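Local coordinates for cytochrome c-552 (Thiobacillus ferrooxidans, PDB 1H1O), which carries electrons in the periplasm as a diheme, high-potential cytochrome c of the c4 type, at residues A[102-116]-A[167-180]. Sequence-based numbering, arbitrary orientation.
Sequences EGKAIFNQGVTNEQI and NITVAQMKDVAAYL. With HEM (protoporphyrin IX containing Fe), chain C.
Tyr179 lies across Gly103 and Lys104 of helix 102-109: Tyr179 CB sits 3.6 Å from Lys104 N, with Gly103 C beside it. Tyr179 CG, anti to the backbone N (chi1 173°), sets the ring over Lys104, whose CA stands 3.6 Å from the ring centroid in a CH-pi contact. Over the same face CB and CG of Lys104 run along CD2 and CE2, while CD1 and CE1 come obliquely to Phe107 CB. At the tip, OH lies beside the Lys104 aliphatic chain. The ring is a knob in a hole of Gly103, Lys104, Phe107 and Asn108; an alanine here would probably leave that hole unfilled and strip Lys104 of its face contact. This is the crossing of N- and C-terminal helices characteristic of the cytochrome c fold, here in the second heme domain: the axes of helix 102-109 and helix 170-180 approach to 7.0 Å, crossing at -91°. Gly103 allows this closeness, its CA lying 3.2 Å from Asp175 O in a CA-H...O contact where a side chain would clash. Toward the heme, Leu180 CD1 covers a face of the Phe107 ring, which also packs on Cys119 and His123. Val176 splits its branches, CG2 pressed tightly on Ile106 CG2 and CG1 against HEM CMB at 3.5 Å. Ile116 CG2 and Ile168 CD1 both close on HEM CBB. At the N-terminal end of helix 170-180, Gln172 meets Glu114 from the opposite direction, amide and carboxylate planes 8° apart; Gln172 NE2 is modelled as donating to Glu114 OE2 at 2.5 Å, too short to be taken at face value. Gln172 OE1 accepts from Thr169 N at 3.0 Å and Gln172 N donates to Thr169 OG1, a capping box that helps hold the amide in place.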
loop_
_atom_site.group_PDB
_atom_site.type_symbol
_atom_site.label_atom_id
_atom_site.label_comp_id
_atom_site.label_asym_id
_atom_site.label_seq_id
_atom_site.Cartn_x
_atom_site.Cartn_y
_atom_site.Cartn_z
ATOM N N GLU A 102 6.103 18.260 -3.159
ATOM C CA GLU A 102 5.972 17.767 -4.520
ATOM C C GLU A 102 4.890 16.699 -4.570
ATOM O O GLU A 102 3.952 16.785 -5.353
ATOM C CB GLU A 102 7.288 17.137 -4.952
ATOM C CG GLU A 102 8.450 18.062 -4.825
ATOM C CD GLU A 102 8.332 19.184 -5.800
ATOM O OE1 GLU A 102 9.140 20.130 -5.728
ATOM O OE2 GLU A 102 7.424 19.107 -6.652
ATOM N N GLY A 103 5.050 15.693 -3.717
ATOM C CA GLY A 103 4.112 14.592 -3.660
ATOM C C GLY A 103 2.714 15.042 -3.322
ATOM O O GLY A 103 1.743 14.460 -3.810
ATOM N N LYS A 104 2.593 16.073 -2.489
ATOM C CA LYS A 104 1.267 16.537 -2.117
ATOM C C LYS A 104 0.546 17.094 -3.334
ATOM O O LYS A 104 -0.623 16.786 -3.568
ATOM C CB LYS A 104 1.330 17.614 -1.031
ATOM C CG LYS A 104 -0.057 18.049 -0.574
ATOM C CD LYS A 104 -0.008 19.040 0.575
ATOM C CE LYS A 104 -1.418 19.341 1.057
ATOM N NZ LYS A 104 -1.467 20.557 1.911
ATOM N N ALA A 105 1.251 17.915 -4.106
ATOM C CA ALA A 105 0.669 18.517 -5.300
ATOM C C ALA A 105 0.251 17.407 -6.254
ATOM O O ALA A 105 -0.826 17.454 -6.844
ATOM C CB ALA A 105 1.678 19.433 -5.962
ATOM N N ILE A 106 1.102 16.394 -6.382
ATOM C CA ILE A 106 0.813 15.268 -7.255
ATOM C C ILE A 106 -0.400 14.505 -6.772
ATOM O O ILE A 106 -1.327 14.223 -7.528
ATOM C CB ILE A 106 1.997 14.293 -7.313
ATOM C CG1 ILE A 106 3.166 14.942 -8.064
ATOM C CG2 ILE A 106 1.577 12.998 -7.986
ATOM C CD1 ILE A 106 4.520 14.209 -7.892
ATOM N N PHE A 107 -0.402 14.172 -5.493
ATOM C CA PHE A 107 -1.512 13.398 -4.953
ATOM C C PHE A 107 -2.851 14.096 -5.119
ATOM O O PHE A 107 -3.848 13.459 -5.549
ATOM C CB PHE A 107 -1.288 13.114 -3.462
ATOM C CG PHE A 107 -2.315 12.206 -2.870
ATOM C CD1 PHE A 107 -2.194 10.843 -3.000
ATOM C CD2 PHE A 107 -3.441 12.730 -2.253
ATOM C CE1 PHE A 107 -3.189 9.990 -2.531
ATOM C CE2 PHE A 107 -4.449 11.907 -1.774
ATOM C CZ PHE A 107 -4.326 10.528 -1.916
ATOM N N ASN A 108 -2.894 15.380 -4.773
ATOM C CA ASN A 108 -4.134 16.145 -4.830
ATOM C C ASN A 108 -4.476 16.743 -6.185
ATOM O O ASN A 108 -5.649 16.788 -6.564
ATOM C CB ASN A 108 -4.117 17.289 -3.807
ATOM C CG ASN A 108 -3.948 16.805 -2.380
ATOM O OD1 ASN A 108 -4.484 15.774 -1.993
ATOM N ND2 ASN A 108 -3.212 17.565 -1.586
ATOM N N GLN A 109 -3.464 17.197 -6.917
ATOM C CA GLN A 109 -3.708 17.839 -8.201
ATOM C C GLN A 109 -3.301 17.035 -9.423
ATOM O O GLN A 109 -3.774 17.295 -10.523
ATOM C CB GLN A 109 -2.994 19.189 -8.233
ATOM C CG GLN A 109 -3.296 20.070 -7.031
ATOM C CD GLN A 109 -2.729 21.474 -7.172
ATOM O OE1 GLN A 109 -3.245 22.297 -7.943
ATOM N NE2 GLN A 109 -1.656 21.756 -6.431
ATOM N N GLY A 110 -2.433 16.052 -9.228
ATOM C CA GLY A 110 -1.969 15.264 -10.348
ATOM C C GLY A 110 -1.116 16.195 -11.176
ATOM O O GLY A 110 -0.796 17.292 -10.724
ATOM N N VAL A 111 -0.726 15.758 -12.369
ATOM C CA VAL A 111 0.074 16.583 -13.276
ATOM C C VAL A 111 -0.525 16.407 -14.667
ATOM O O VAL A 111 -0.281 15.416 -15.345
ATOM C CB VAL A 111 1.541 16.157 -13.311
ATOM C CG1 VAL A 111 2.301 17.063 -14.255
ATOM C CG2 VAL A 111 2.142 16.228 -11.914
ATOM N N THR A 112 -1.314 17.389 -15.075
ATOM C CA THR A 112 -1.990 17.348 -16.358
ATOM C C THR A 112 -1.166 17.036 -17.596
ATOM O O THR A 112 -1.440 16.048 -18.281
ATOM C CB THR A 112 -2.742 18.651 -16.610
ATOM O OG1 THR A 112 -3.631 18.899 -15.514
ATOM C CG2 THR A 112 -3.544 18.545 -17.884
ATOM N N ASN A 113 -0.172 17.866 -17.896
ATOM C CA ASN A 113 0.626 17.646 -19.103
ATOM C C ASN A 113 1.396 16.338 -19.107
ATOM O O ASN A 113 1.848 15.878 -20.156
ATOM C CB ASN A 113 1.580 18.826 -19.350
ATOM C CG ASN A 113 2.470 19.124 -18.164
ATOM O OD1 ASN A 113 2.852 20.274 -17.935
ATOM N ND2 ASN A 113 2.812 18.091 -17.406
ATOM N N GLU A 114 1.537 15.728 -17.939
ATOM C CA GLU A 114 2.252 14.465 -17.840
ATOM C C GLU A 114 1.245 13.334 -17.760
ATOM O O GLU A 114 1.605 12.152 -17.679
ATOM C CB GLU A 114 3.147 14.470 -16.605
ATOM C CG GLU A 114 4.613 14.306 -16.939
ATOM C CD GLU A 114 5.506 14.444 -15.728
ATOM O OE1 GLU A 114 5.805 15.592 -15.339
ATOM O OE2 GLU A 114 5.899 13.399 -15.164
ATOM N N GLN A 115 -0.024 13.719 -17.793
ATOM C CA GLN A 115 -1.133 12.786 -17.726
ATOM C C GLN A 115 -1.092 11.899 -16.491
ATOM O O GLN A 115 -1.365 10.702 -16.549
ATOM C CB GLN A 115 -1.189 11.959 -19.007
ATOM C CG GLN A 115 -1.603 12.804 -20.211
ATOM C CD GLN A 115 -1.483 12.071 -21.521
ATOM O OE1 GLN A 115 -1.967 10.950 -21.668
ATOM N NE2 GLN A 115 -0.840 12.705 -22.492
ATOM N N ILE A 116 -0.741 12.512 -15.367
ATOM C CA ILE A 116 -0.706 11.823 -14.088
ATOM C C ILE A 116 -1.986 12.215 -13.371
ATOM O O ILE A 116 -2.187 13.383 -13.041
ATOM C CB ILE A 116 0.496 12.268 -13.257
ATOM C CG1 ILE A 116 1.781 11.895 -13.997
ATOM C CG2 ILE A 116 0.461 11.595 -11.883
ATOM C CD1 ILE A 116 3.053 12.249 -13.245
ATOM N N ASN A 167 2.711 6.816 -16.491
ATOM C CA ASN A 167 3.568 7.974 -16.673
ATOM C C ASN A 167 4.320 8.471 -15.452
ATOM O O ASN A 167 5.057 9.441 -15.543
ATOM C CB ASN A 167 2.744 9.127 -17.235
ATOM C CG ASN A 167 2.009 8.740 -18.477
ATOM O OD1 ASN A 167 0.827 9.037 -18.626
ATOM N ND2 ASN A 167 2.697 8.068 -19.379
ATOM N N ILE A 168 4.149 7.823 -14.315
ATOM C CA ILE A 168 4.853 8.279 -13.132
ATOM C C ILE A 168 6.328 7.937 -13.229
ATOM O O ILE A 168 6.694 6.797 -13.515
ATOM C CB ILE A 168 4.275 7.643 -11.856
ATOM C CG1 ILE A 168 2.766 7.898 -11.792
ATOM C CG2 ILE A 168 4.953 8.243 -10.622
ATOM C CD1 ILE A 168 2.046 7.086 -10.709
ATOM N N THR A 169 7.176 8.933 -13.009
ATOM C CA THR A 169 8.616 8.707 -13.038
ATOM C C THR A 169 9.062 8.300 -11.622
ATOM O O THR A 169 8.325 8.479 -10.638
ATOM C CB THR A 169 9.391 9.982 -13.399
ATOM O OG1 THR A 169 9.183 10.946 -12.357
ATOM C CG2 THR A 169 8.922 10.569 -14.743
ATOM N N VAL A 170 10.271 7.757 -11.532
ATOM C CA VAL A 170 10.834 7.342 -10.254
ATOM C C VAL A 170 10.878 8.546 -9.320
ATOM O O VAL A 170 10.555 8.439 -8.141
ATOM C CB VAL A 170 12.265 6.799 -10.425
ATOM C CG1 VAL A 170 12.884 6.549 -9.065
ATOM C CG2 VAL A 170 12.242 5.514 -11.235
ATOM N N ALA A 171 11.268 9.696 -9.860
ATOM C CA ALA A 171 11.344 10.909 -9.067
ATOM C C ALA A 171 9.995 11.264 -8.424
ATOM O O ALA A 171 9.941 11.581 -7.234
ATOM C CB ALA A 171 11.832 12.048 -9.921
ATOM N N GLN A 172 8.915 11.213 -9.203
ATOM C CA GLN A 172 7.586 11.527 -8.691
ATOM C C GLN A 172 7.115 10.449 -7.715
ATOM O O GLN A 172 6.441 10.753 -6.723
ATOM C CB GLN A 172 6.594 11.665 -9.845
ATOM C CG GLN A 172 6.914 12.825 -10.788
ATOM C CD GLN A 172 6.178 12.730 -12.123
ATOM O OE1 GLN A 172 5.891 11.636 -12.614
ATOM N NE2 GLN A 172 5.890 13.884 -12.726
ATOM N N MET A 173 7.457 9.192 -7.993
ATOM C CA MET A 173 7.080 8.108 -7.089
ATOM C C MET A 173 7.602 8.438 -5.704
ATOM O O MET A 173 6.913 8.240 -4.706
ATOM C CB MET A 173 7.695 6.779 -7.517
ATOM C CG MET A 173 7.073 6.148 -8.737
ATOM S SD MET A 173 7.889 4.592 -9.078
ATOM C CE MET A 173 7.127 4.178 -10.654
ATOM N N LYS A 174 8.830 8.947 -5.655
ATOM C CA LYS A 174 9.465 9.314 -4.392
ATOM C C LYS A 174 8.706 10.462 -3.704
ATOM O O LYS A 174 8.521 10.464 -2.487
ATOM C CB LYS A 174 10.918 9.718 -4.642
ATOM C CG LYS A 174 11.809 8.582 -5.131
ATOM C CD LYS A 174 13.231 9.078 -5.351
ATOM C CE LYS A 174 14.189 7.939 -5.665
ATOM N NZ LYS A 174 15.569 8.454 -5.891
ATOM N N ASP A 175 8.265 11.435 -4.492
ATOM C CA ASP A 175 7.528 12.549 -3.928
ATOM C C ASP A 175 6.209 12.109 -3.369
ATOM O O ASP A 175 5.917 12.366 -2.208
ATOM C CB ASP A 175 7.354 13.629 -4.973
ATOM C CG ASP A 175 8.670 14.214 -5.353
ATOM O OD1 ASP A 175 9.610 13.852 -4.620
ATOM O OD2 ASP A 175 8.784 14.993 -6.328
ATOM N N VAL A 176 5.415 11.419 -4.171
ATOM C CA VAL A 176 4.139 10.962 -3.665
ATOM C C VAL A 176 4.376 10.062 -2.448
ATOM O O VAL A 176 3.636 10.137 -1.476
ATOM C CB VAL A 176 3.352 10.220 -4.747
ATOM C CG1 VAL A 176 1.975 9.851 -4.226
ATOM C CG2 VAL A 176 3.212 11.116 -5.959
ATOM N N ALA A 177 5.418 9.235 -2.488
ATOM C CA ALA A 177 5.716 8.362 -1.357
ATOM C C ALA A 177 6.079 9.186 -0.120
ATOM O O ALA A 177 5.562 8.941 0.975
ATOM C CB ALA A 177 6.864 7.397 -1.703
ATOM N N ALA A 178 6.977 10.152 -0.295
ATOM C CA ALA A 178 7.389 10.997 0.813
ATOM C C ALA A 178 6.125 11.583 1.424
ATOM O O ALA A 178 5.860 11.419 2.616
ATOM C CB ALA A 178 8.306 12.104 0.323
ATOM N N TYR A 179 5.319 12.239 0.595
ATOM C CA TYR A 179 4.090 12.837 1.092
ATOM C C TYR A 179 3.188 11.844 1.842
ATOM O O TYR A 179 2.877 12.033 3.016
ATOM C CB TYR A 179 3.313 13.492 -0.065
ATOM C CG TYR A 179 1.940 13.980 0.340
ATOM C CD1 TYR A 179 0.786 13.383 -0.168
ATOM C CD2 TYR A 179 1.794 15.006 1.271
ATOM C CE1 TYR A 179 -0.480 13.791 0.242
ATOM C CE2 TYR A 179 0.528 15.426 1.693
ATOM C CZ TYR A 179 -0.600 14.813 1.175
ATOM O OH TYR A 179 -1.845 15.210 1.603
ATOM N N LEU A 180 2.772 10.784 1.167
ATOM C CA LEU A 180 1.891 9.791 1.765
ATOM C C LEU A 180 2.395 9.171 3.067
ATOM O O LEU A 180 1.630 8.994 4.015
ATOM C CB LEU A 180 1.600 8.681 0.745
ATOM C CG LEU A 180 0.332 8.730 -0.131
ATOM C CD1 LEU A 180 -0.405 10.068 -0.008
ATOM C CD2 LEU A 180 0.732 8.466 -1.574
HETATM C CHA HEM C . -3.404 1.049 -5.023
HETATM C CHB HEM C . -0.663 4.932 -5.597
HETATM C CHC HEM C . -4.152 6.906 -8.271
HETATM C CHD HEM C . -6.878 3.060 -7.643
HETATM C C1A HEM C . -2.332 1.938 -4.938
HETATM C C2A HEM C . -1.091 1.679 -4.241
HETATM C C3A HEM C . -0.309 2.770 -4.385
HETATM C C4A HEM C . -1.094 3.698 -5.196
HETATM C CMA HEM C . 1.074 3.034 -3.867
HETATM C CAA HEM C . -0.779 0.416 -3.517
HETATM C CBA HEM C . -1.300 0.391 -2.088
HETATM C CGA HEM C . -0.867 -0.693 -1.338
HETATM O O1A HEM C . -1.154 -0.638 -0.107
HETATM O O2A HEM C . -0.263 -1.663 -1.808
HETATM C C1B HEM C . -1.393 5.801 -6.385
HETATM C C2B HEM C . -0.886 7.075 -6.824
HETATM C C3B HEM C . -1.864 7.607 -7.603
HETATM C C4B HEM C . -2.963 6.689 -7.600
HETATM C CMB HEM C . 0.484 7.605 -6.464
HETATM C CAB HEM C . -1.891 8.879 -8.374
HETATM C CBB HEM C . -0.665 9.067 -9.323
HETATM C C1C HEM C . -5.202 6.054 -8.326
HETATM C C2C HEM C . -6.429 6.298 -9.043
HETATM C C3C HEM C . -7.172 5.179 -8.863
HETATM C C4C HEM C . -6.430 4.299 -8.039
HETATM C CMC HEM C . -6.706 7.571 -9.820
HETATM C CAC HEM C . -8.569 4.812 -9.411
HETATM C CBC HEM C . -8.690 4.973 -10.961
HETATM C C1D HEM C . -6.178 2.159 -6.865
HETATM C C2D HEM C . -6.689 0.846 -6.491
HETATM C C3D HEM C . -5.717 0.285 -5.771
HETATM C C4D HEM C . -4.604 1.261 -5.689
HETATM C CMD HEM C . -8.031 0.310 -6.891
HETATM C CAD HEM C . -5.670 -1.083 -5.137
HETATM C CBD HEM C . -5.337 -2.175 -6.249
HETATM C CGD HEM C . -5.634 -3.497 -5.842
HETATM O O1D HEM C . -6.852 -3.880 -5.720
HETATM O O2D HEM C . -4.705 -4.313 -5.601
HETATM N NA HEM C . -2.325 3.160 -5.512
HETATM N NB HEM C . -2.669 5.568 -6.869
HETATM N NC HEM C . -5.222 4.817 -7.705
HETATM N ND HEM C . -4.908 2.388 -6.363
HETATM FE FE HEM C . -3.797 4.000 -6.604
HETATM O O HOH W 1 0.265 7.957 -15.703
#